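Local coordinates for ribosomal-protein-S5-alanine N-acetyltransferase (Vibrio fischeri, PDB 3IGR), which probably transfers the acetyl group of acetyl-CoA to the N-terminal alanine of ribosomal protein uS5, at residues Tyr26-Asn30 with Ser102-Glu106; His9-Ile15 with Tyr69-Lys75; Thr83-Ser87 with Ala116-Ile121. All blocks are in the same frame, centred on the assembly; numbering follows the deposited sequence.

Interaction 1 of 3, residues Tyr26-Asn30 with Ser102-Glu106; sequences YFMRN and SLDSE
N30 and R29, at the end of helix 20-29, both grip D104 OD1, and they reach it from opposite faces of the carboxylate. N30 ND2 stands above the carboxylate plane, 2.9 Å from D104 OD1, with its N-H aimed almost straight at the oxygen (166°); amide and carboxylate are perpendicular. R29 NE makes a salt bridge to D104 OD1 at 2.9 Å, on the syn side, tilted out of the carboxylate plane, with a more bent N-H. A bend at chi3 (80°) brings that guanidinium edge round, and its NH2 also donates to I80 O. The N30 amide is fixed at both ends: ND2 gives its other hydrogen to Y26 O at 3.0 Å, in the amide plane, while N30 OD1 accepts S105 N at 3.0 Å. Y26 has its CG anti to the backbone N (chi1 166°), which carries the ring, edge first, to S102 and D104, where Y26 OH meets S102 OG at 2.6 Å; that serine hydroxyl also bonds T83 OG1. D104 OD2 takes E106 N in an Asx turn, just ahead of the loop that binds the CoA pyrophosphate in GNAT enzymes. With two bonds converging on OD1, one from a cation, the D104 carboxylate is probably kept ionised and firmly oriented.

Interaction 2 of 3, residues His9-Ile15 with Tyr69-Lys75; sequences HYQVRLI and YFVVVDK
L14 sets its CD2 methyl over the centre of the F70 ring, 3.8 Å from the centroid and only 9° off the normal, a CH-pi contact. V12 CG1 approaches the same ring at CD1, 4.0 Å away. At the other end the H9 ring turns its edge to the D74 carboxylate, with H9 CD2 3.1 Å from D74 OD1. R13 CG stands between its backbone N and carbonyl carbon (chi1 60°) and the chain runs extended to NE, laying one guanidinium face over V71 CG2 and V73 CG2; R13 NH1 donates to L14 O at 3.1 Å within the guanidinium plane. I15 CD1 packs on V71 CG1 at 3.8 Å. Between the two sets of side chains the backbones run antiparallel, with Q11-V73 and R13-V71 as hydrogen-bonded pairs; V73 N to Q11 O is 2.8 Å. The ladder joins strands 10-14 and 68-74 in the N-terminal half of the central GNAT sheet. Further out, helix 112-126 packs on the face carrying Y10, V12 and V72, through I112, A116 and T120. Helices 20-29 and 48-63 close over I15, through I23, L55 and L58. Polar ends are held from outside: R13 by D19 in a salt bridge, K75 by E6, and D74 OD2 by the hydroxyl of Y107.

Interaction 3 of 3, residues Thr83-Ser87 with Ala116-Ile121; sequences TVSYS and AVNVTI
T120 OG1 is approached by oxygens from both the strand and its own helix. Y86 OH from the strand comes to 2.6 Å of T120 OG1 as a donor, while T120 OG1 lies 2.9 Å from A116 O on the preceding helical turn. Y86 OH is modelled too near I121 CD1, so its bond to the threonine is to be read with caution. T120 can hold this position because its hydroxyl stands between its own backbone N and carbonyl carbon (chi1 58°), facing both the strand and the turn before it. The phenol arrives edge-on, with T120 OG1 near the ring plane, and its CE2 also touches T120 CB at 3.6 Å. Strand 79-90 is a central strand of the GNAT sheet, and helix 112-126 is the connecting helix of a beta-alpha-beta crossover between the parallel strands 96-103 and 132-137. The axes of segments 83-87 and 116-121 come within 9.2 Å of each other, at an angle of 33°. V84, two residues before Y86 and on the same side of the strand, packs against the start of the helical segment. Its CG2 methyl meets A116 CB and V117 CG2, each at 4.0 Å, and its CG1 lies 3.6 Å from T120 OG1, so the valine straddles one helical turn and lies against the threonine hydroxyl. V99 of the next strand packs against both V84 and Y86, and F70 of the strand on the other flank reaches T120.

In the fold
All three contacts are built on one mixed sheet and dress its two sides. Interactions 2 and 3 are closest, with centres 10 Å apart: F70 N lies 2.8 Å from V84 O, a probable hydrogen bond between neighbouring strands, and V72 CG2 packs on A116 CB at 3.7 Å beneath helix 112-126. On the other side, helix 20-29 of interaction 1 reaches both other contacts through one ring: F27 CZ lies 3.3 Å from Y69 OH of interaction 2 and 3.9 Å from T83 CG2 of interaction 3. Chain 102-106 then leads to helix 112-126 through the loop where GNAT relatives hold CoA, so segment 102-106 of interaction 1 precedes that loop and helix segment 116-121 of interaction 3 follows it.

Interaction 1 of 3, residues Tyr26-Asn30 with Ser102-Glu106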
loop_
_atom_site.group_PDB
_atom_site.type_symbol
_atom_site.label_atom_id
_atom_site.label_comp_id
_atom_site.label_asym_id
_atom_site.label_seq_id
_atom_site.Cartn_x
_atom_site.Cartn_y
_atom_site.Cartn_z
ATOM N N TYR A 26 -24.701 14.069 -3.777
ATOM C CA TYR A 26 -23.764 12.986 -4.035
ATOM C C TYR A 26 -24.480 11.684 -4.413
ATOM O O TYR A 26 -24.066 11.007 -5.351
ATOM C CB TYR A 26 -22.830 12.764 -2.837
ATOM C CG TYR A 26 -22.074 11.457 -2.898
ATOM C CD1 TYR A 26 -20.928 11.328 -3.680
ATOM C CD2 TYR A 26 -22.507 10.339 -2.174
ATOM C CE1 TYR A 26 -20.254 10.131 -3.759
ATOM C CE2 TYR A 26 -21.825 9.140 -2.235
ATOM C CZ TYR A 26 -20.698 9.042 -3.025
ATOM O OH TYR A 26 -20.018 7.848 -3.083
ATOM N N PHE A 27 -25.529 11.317 -3.682
ATOM C CA PHE A 27 -26.197 10.056 -3.975
ATOM C C PHE A 27 -27.069 10.205 -5.205
ATOM O O PHE A 27 -27.216 9.278 -5.997
ATOM C CB PHE A 27 -26.972 9.523 -2.760
ATOM C CG PHE A 27 -26.077 8.902 -1.712
ATOM C CD1 PHE A 27 -25.365 7.739 -1.997
ATOM C CD2 PHE A 27 -25.919 9.495 -0.467
ATOM C CE1 PHE A 27 -24.515 7.163 -1.050
ATOM C CE2 PHE A 27 -25.067 8.928 0.490
ATOM C CZ PHE A 27 -24.368 7.755 0.197
HETATM N N MSE A 28 -27.601 11.403 -5.392
HETATM C CA MSE A 28 -28.429 11.669 -6.545
HETATM C C MSE A 28 -27.560 11.673 -7.806
HETATM O O MSE A 28 -27.986 11.198 -8.851
HETATM C CB MSE A 28 -29.183 12.970 -6.314
HETATM C CG MSE A 28 -29.626 13.672 -7.517
HETATM SE SE MSE A 28 -30.820 15.093 -6.975
HETATM C CE MSE A 28 -29.896 15.810 -5.412
ATOM N N ARG A 29 -26.330 12.173 -7.673
ATOM C CA ARG A 29 -25.333 12.192 -8.752
ATOM C C ARG A 29 -24.906 10.777 -9.160
ATOM O O ARG A 29 -24.776 10.476 -10.347
ATOM C CB ARG A 29 -24.111 13.023 -8.314
ATOM C CG ARG A 29 -23.078 13.325 -9.390
ATOM C CD ARG A 29 -22.216 14.571 -9.055
ATOM N NE ARG A 29 -21.151 14.262 -8.105
ATOM C CZ ARG A 29 -21.135 14.614 -6.814
ATOM N NH1 ARG A 29 -22.122 15.324 -6.275
ATOM N NH2 ARG A 29 -20.110 14.261 -6.054
ATOM N N ASN A 30 -24.712 9.904 -8.173
ATOM C CA ASN A 30 -24.250 8.547 -8.429
ATOM C C ASN A 30 -25.336 7.456 -8.407
ATOM O O ASN A 30 -25.012 6.265 -8.390
ATOM C CB ASN A 30 -23.109 8.203 -7.463
ATOM C CG ASN A 30 -21.872 9.022 -7.721
ATOM O OD1 ASN A 30 -21.043 8.654 -8.541
ATOM N ND2 ASN A 30 -21.741 10.144 -7.021
ATOM N N SER A 102 -18.423 4.072 -0.472
ATOM C CA SER A 102 -18.707 4.350 -1.864
ATOM C C SER A 102 -17.846 5.519 -2.312
ATOM O O SER A 102 -17.345 6.301 -1.485
ATOM C CB SER A 102 -20.205 4.667 -2.071
ATOM O OG SER A 102 -20.561 5.881 -1.427
ATOM N N LEU A 103 -17.671 5.613 -3.623
ATOM C CA LEU A 103 -16.909 6.679 -4.254
ATOM C C LEU A 103 -17.619 7.134 -5.510
ATOM O O LEU A 103 -18.194 6.319 -6.250
ATOM C CB LEU A 103 -15.502 6.192 -4.602
ATOM C CG LEU A 103 -14.457 7.235 -5.039
ATOM C CD1 LEU A 103 -14.135 8.185 -3.911
ATOM C CD2 LEU A 103 -13.201 6.528 -5.495
ATOM N N ASP A 104 -17.591 8.446 -5.731
ATOM C CA ASP A 104 -18.087 9.057 -6.954
ATOM C C ASP A 104 -17.434 8.407 -8.172
ATOM O O ASP A 104 -16.241 8.147 -8.148
ATOM C CB ASP A 104 -17.799 10.554 -6.918
ATOM C CG ASP A 104 -18.464 11.297 -8.053
ATOM O OD1 ASP A 104 -19.576 11.822 -7.837
ATOM O OD2 ASP A 104 -17.895 11.325 -9.162
ATOM N N SER A 105 -18.207 8.134 -9.227
ATOM C CA SER A 105 -17.676 7.393 -10.388
ATOM C C SER A 105 -16.624 8.162 -11.199
ATOM O O SER A 105 -15.806 7.554 -11.887
ATOM C CB SER A 105 -18.801 6.889 -11.313
ATOM O OG SER A 105 -19.428 7.968 -11.966
ATOM N N GLU A 106 -16.629 9.488 -11.113
ATOM C CA GLU A 106 -15.607 10.288 -11.806
ATOM C C GLU A 106 -14.271 10.328 -11.044
ATOM O O GLU A 106 -13.270 10.797 -11.567
ATOM C CB GLU A 106 -16.131 11.696 -12.082
ATOM C CG GLU A 106 -17.373 11.717 -12.980
ATOM C CD GLU A 106 -17.085 11.262 -14.413
ATOM O OE1 GLU A 106 -15.982 11.547 -14.935
ATOM O OE2 GLU A 106 -17.969 10.633 -15.037
#

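Interaction 2 of 3, residues His9-Ile15 with Tyr69-Lys75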
loop_
_atom_site.group_PDB
_atom_site.type_symbol
_atom_site.label_atom_id
_atom_site.label_comp_id
_atom_site.label_asym_id
_atom_site.label_seq_id
_atom_site.Cartn_x
_atom_site.Cartn_y
_atom_site.Cartn_z
ATOM N N HIS A 9 -5.872 17.002 -2.007
ATOM C CA HIS A 9 -6.938 18.013 -1.903
ATOM C C HIS A 9 -8.262 17.460 -1.328
ATOM O O HIS A 9 -9.350 17.985 -1.596
ATOM C CB HIS A 9 -7.139 18.761 -3.233
ATOM C CG HIS A 9 -7.452 17.872 -4.400
ATOM N ND1 HIS A 9 -6.473 17.322 -5.203
ATOM C CD2 HIS A 9 -8.636 17.465 -4.918
ATOM C CE1 HIS A 9 -7.043 16.602 -6.155
ATOM N NE2 HIS A 9 -8.354 16.676 -6.006
ATOM N N TYR A 10 -8.148 16.413 -0.516
ATOM C CA TYR A 10 -9.303 15.742 0.097
ATOM C C TYR A 10 -9.310 15.830 1.623
ATOM O O TYR A 10 -8.258 15.969 2.256
ATOM C CB TYR A 10 -9.346 14.271 -0.325
ATOM C CG TYR A 10 -9.329 14.087 -1.819
ATOM C CD1 TYR A 10 -10.487 14.288 -2.572
ATOM C CD2 TYR A 10 -8.152 13.758 -2.495
ATOM C CE1 TYR A 10 -10.480 14.144 -3.951
ATOM C CE2 TYR A 10 -8.138 13.610 -3.891
ATOM C CZ TYR A 10 -9.313 13.803 -4.604
ATOM O OH TYR A 10 -9.347 13.663 -5.975
ATOM N N GLN A 11 -10.509 15.769 2.195
ATOM C CA GLN A 11 -10.702 15.713 3.644
ATOM C C GLN A 11 -11.718 14.620 3.977
ATOM O O GLN A 11 -12.780 14.560 3.361
ATOM C CB GLN A 11 -11.219 17.052 4.181
ATOM C CG GLN A 11 -11.577 17.002 5.671
ATOM C CD GLN A 11 -12.129 18.305 6.205
ATOM O OE1 GLN A 11 -12.479 19.210 5.443
ATOM N NE2 GLN A 11 -12.217 18.408 7.529
ATOM N N VAL A 12 -11.367 13.755 4.927
ATOM C CA VAL A 12 -12.267 12.725 5.439
ATOM C C VAL A 12 -12.628 13.165 6.846
ATOM O O VAL A 12 -11.749 13.395 7.687
ATOM C CB VAL A 12 -11.606 11.323 5.486
ATOM C CG1 VAL A 12 -12.635 10.237 5.855
ATOM C CG2 VAL A 12 -10.951 10.997 4.151
ATOM N N ARG A 13 -13.924 13.308 7.098
ATOM C CA ARG A 13 -14.391 13.829 8.367
ATOM C C ARG A 13 -15.759 13.261 8.626
ATOM O O ARG A 13 -16.371 12.685 7.728
ATOM C CB ARG A 13 -14.430 15.369 8.360
ATOM C CG ARG A 13 -15.336 15.997 7.298
ATOM C CD ARG A 13 -15.727 17.413 7.709
ATOM N NE ARG A 13 -16.453 18.145 6.669
ATOM C CZ ARG A 13 -17.749 17.996 6.393
ATOM N NH1 ARG A 13 -18.500 17.122 7.068
ATOM N NH2 ARG A 13 -18.299 18.723 5.432
ATOM N N LEU A 14 -16.236 13.408 9.856
ATOM C CA LEU A 14 -17.595 12.975 10.179
ATOM C C LEU A 14 -18.597 13.895 9.494
ATOM O O LEU A 14 -18.370 15.096 9.377
ATOM C CB LEU A 14 -17.812 12.937 11.693
ATOM C CG LEU A 14 -17.103 11.794 12.435
ATOM C CD1 LEU A 14 -17.263 11.935 13.957
ATOM C CD2 LEU A 14 -17.615 10.423 11.980
ATOM N N ILE A 15 -19.685 13.310 9.010
ATOM C CA ILE A 15 -20.761 14.064 8.389
ATOM C C ILE A 15 -21.462 14.938 9.435
ATOM O O ILE A 15 -21.506 14.584 10.621
ATOM C CB ILE A 15 -21.735 13.108 7.639
ATOM C CG1 ILE A 15 -22.531 13.849 6.557
ATOM C CG2 ILE A 15 -22.617 12.302 8.614
ATOM C CD1 ILE A 15 -23.428 12.951 5.726
ATOM N N TYR A 69 -20.322 7.947 10.544
ATOM C CA TYR A 69 -20.572 8.047 9.126
ATOM C C TYR A 69 -19.633 9.122 8.603
ATOM O O TYR A 69 -19.814 10.296 8.911
ATOM C CB TYR A 69 -22.040 8.395 8.869
ATOM C CG TYR A 69 -22.464 8.232 7.434
ATOM C CD1 TYR A 69 -23.351 7.226 7.066
ATOM C CD2 TYR A 69 -21.964 9.083 6.432
ATOM C CE1 TYR A 69 -23.746 7.070 5.745
ATOM C CE2 TYR A 69 -22.351 8.934 5.110
ATOM C CZ TYR A 69 -23.253 7.930 4.774
ATOM O OH TYR A 69 -23.644 7.767 3.464
ATOM N N PHE A 70 -18.606 8.713 7.862
ATOM C CA PHE A 70 -17.646 9.664 7.305
ATOM C C PHE A 70 -17.976 10.041 5.869
ATOM O O PHE A 70 -18.460 9.207 5.094
ATOM C CB PHE A 70 -16.247 9.074 7.286
ATOM C CG PHE A 70 -15.625 8.895 8.639
ATOM C CD1 PHE A 70 -14.801 9.893 9.173
ATOM C CD2 PHE A 70 -15.818 7.708 9.349
ATOM C CE1 PHE A 70 -14.190 9.725 10.412
ATOM C CE2 PHE A 70 -15.230 7.528 10.603
ATOM C CZ PHE A 70 -14.403 8.534 11.133
ATOM N N VAL A 71 -17.675 11.281 5.511
ATOM C CA VAL A 71 -17.702 11.706 4.101
ATOM C C VAL A 71 -16.288 12.069 3.605
ATOM O O VAL A 71 -15.419 12.470 4.396
ATOM C CB VAL A 71 -18.676 12.881 3.840
ATOM C CG1 VAL A 71 -20.137 12.414 3.997
ATOM C CG2 VAL A 71 -18.381 14.095 4.733
ATOM N N VAL A 72 -16.063 11.883 2.310
ATOM C CA VAL A 72 -14.829 12.303 1.677
ATOM C C VAL A 72 -15.159 13.570 0.870
ATOM O O VAL A 72 -16.062 13.561 0.027
ATOM C CB VAL A 72 -14.259 11.236 0.734
ATOM C CG1 VAL A 72 -12.938 11.741 0.133
ATOM C CG2 VAL A 72 -14.069 9.899 1.450
ATOM N N VAL A 73 -14.442 14.652 1.150
ATOM C CA VAL A 73 -14.720 15.933 0.515
ATOM C C VAL A 73 -13.588 16.308 -0.418
ATOM O O VAL A 73 -12.419 16.244 -0.033
ATOM C CB VAL A 73 -14.907 17.059 1.561
ATOM C CG1 VAL A 73 -15.052 18.453 0.865
ATOM C CG2 VAL A 73 -16.108 16.763 2.435
ATOM N N ASP A 74 -13.938 16.688 -1.649
ATOM C CA ASP A 74 -12.997 17.368 -2.526
ATOM C C ASP A 74 -13.012 18.843 -2.119
ATOM O O ASP A 74 -13.988 19.557 -2.345
ATOM C CB ASP A 74 -13.406 17.205 -3.991
ATOM C CG ASP A 74 -12.347 17.711 -4.969
ATOM O OD1 ASP A 74 -11.504 18.557 -4.610
ATOM O OD2 ASP A 74 -12.364 17.249 -6.122
ATOM N N LYS A 75 -11.935 19.283 -1.487
ATOM C CA LYS A 75 -11.836 20.660 -1.009
ATOM C C LYS A 75 -11.776 21.667 -2.157
ATOM O O LYS A 75 -12.243 22.789 -2.017
ATOM C CB LYS A 75 -10.629 20.819 -0.084
ATOM C CG LYS A 75 -10.817 20.158 1.283
ATOM C CD LYS A 75 -9.481 19.690 1.875
ATOM C CE LYS A 75 -8.578 20.827 2.312
ATOM N NZ LYS A 75 -7.341 20.298 2.965
#

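Interaction 3 of 3, residues Thr83-Ser87 with Ala116-Ile121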
loop_
_atom_site.group_PDB
_atom_site.type_symbol
_atom_site.label_atom_id
_atom_site.label_comp_id
_atom_site.label_asym_id
_atom_site.label_seq_id
_atom_site.Cartn_x
_atom_site.Cartn_y
_atom_site.Cartn_z
ATOM N N THR A 83 -18.020 8.154 0.766
ATOM C CA THR A 83 -18.506 7.917 2.110
ATOM C C THR A 83 -17.799 6.684 2.664
ATOM O O THR A 83 -17.402 5.791 1.908
ATOM C CB THR A 83 -20.048 7.636 2.147
ATOM O OG1 THR A 83 -20.325 6.471 1.374
ATOM C CG2 THR A 83 -20.878 8.817 1.608
ATOM N N VAL A 84 -17.621 6.648 3.974
ATOM C CA VAL A 84 -17.136 5.439 4.654
ATOM C C VAL A 84 -17.976 5.376 5.901
ATOM O O VAL A 84 -17.908 6.277 6.738
ATOM C CB VAL A 84 -15.612 5.481 5.007
ATOM C CG1 VAL A 84 -15.157 4.159 5.609
ATOM C CG2 VAL A 84 -14.753 5.768 3.754
ATOM N N SER A 85 -18.799 4.337 6.011
ATOM C CA SER A 85 -19.784 4.270 7.092
ATOM C C SER A 85 -19.503 3.081 7.992
ATOM O O SER A 85 -19.475 1.950 7.523
ATOM C CB SER A 85 -21.188 4.151 6.514
ATOM O OG SER A 85 -22.124 3.901 7.553
ATOM N N TYR A 86 -19.296 3.343 9.281
ATOM C CA TYR A 86 -19.132 2.277 10.285
ATOM C C TYR A 86 -20.448 2.179 11.045
ATOM O O TYR A 86 -20.880 3.145 11.687
ATOM C CB TYR A 86 -17.956 2.562 11.222
ATOM C CG TYR A 86 -16.655 2.620 10.471
ATOM C CD1 TYR A 86 -15.913 1.466 10.245
ATOM C CD2 TYR A 86 -16.194 3.827 9.920
ATOM C CE1 TYR A 86 -14.720 1.514 9.532
ATOM C CE2 TYR A 86 -15.002 3.880 9.198
ATOM C CZ TYR A 86 -14.279 2.713 9.009
ATOM O OH TYR A 86 -13.131 2.730 8.283
ATOM N N SER A 87 -21.091 1.024 10.925
ATOM C CA SER A 87 -22.413 0.793 11.477
ATOM C C SER A 87 -22.469 -0.568 12.145
ATOM O O SER A 87 -21.523 -1.359 12.046
ATOM C CB SER A 87 -23.445 0.821 10.354
ATOM O OG SER A 87 -23.183 -0.238 9.447
ATOM N N ALA A 116 -9.094 6.626 2.225
ATOM C CA ALA A 116 -10.212 7.017 3.098
ATOM C C ALA A 116 -10.567 5.927 4.110
ATOM O O ALA A 116 -10.759 6.204 5.302
ATOM C CB ALA A 116 -11.453 7.414 2.252
ATOM N N VAL A 117 -10.633 4.687 3.635
ATOM C CA VAL A 117 -10.985 3.543 4.481
ATOM C C VAL A 117 -9.832 3.210 5.429
ATOM O O VAL A 117 -10.066 2.916 6.595
ATOM C CB VAL A 117 -11.345 2.289 3.659
ATOM C CG1 VAL A 117 -11.585 1.086 4.565
ATOM C CG2 VAL A 117 -12.598 2.526 2.790
ATOM N N ASN A 118 -8.590 3.249 4.927
ATOM C CA ASN A 118 -7.418 2.969 5.761
ATOM C C ASN A 118 -7.300 3.892 6.963
ATOM O O ASN A 118 -6.985 3.447 8.075
ATOM C CB ASN A 118 -6.125 3.077 4.960
ATOM C CG ASN A 118 -4.953 2.437 5.667
ATOM O OD1 ASN A 118 -5.117 1.756 6.674
ATOM N ND2 ASN A 118 -3.760 2.636 5.129
ATOM N N VAL A 119 -7.522 5.181 6.724
ATOM C CA VAL A 119 -7.269 6.169 7.755
ATOM C C VAL A 119 -8.377 6.097 8.810
ATOM O O VAL A 119 -8.115 6.242 9.999
ATOM C CB VAL A 119 -7.048 7.568 7.157
ATOM C CG1 VAL A 119 -8.371 8.233 6.716
ATOM C CG2 VAL A 119 -6.255 8.416 8.111
ATOM N N THR A 120 -9.597 5.821 8.368
ATOM C CA THR A 120 -10.712 5.658 9.297
ATOM C C THR A 120 -10.716 4.308 10.041
ATOM O O THR A 120 -11.072 4.273 11.210
ATOM C CB THR A 120 -12.054 5.926 8.617
ATOM O OG1 THR A 120 -12.213 5.034 7.501
ATOM C CG2 THR A 120 -12.110 7.359 8.148
ATOM N N ILE A 121 -10.321 3.211 9.393
ATOM C CA ILE A 121 -10.155 1.932 10.104
ATOM C C ILE A 121 -9.132 2.118 11.223
ATOM O O ILE A 121 -9.320 1.655 12.359
ATOM C CB ILE A 121 -9.673 0.767 9.191
ATOM C CG1 ILE A 121 -10.831 0.030 8.552
ATOM C CG2 ILE A 121 -9.052 -0.348 9.994
ATOM C CD1 ILE A 121 -11.611 0.785 7.604
#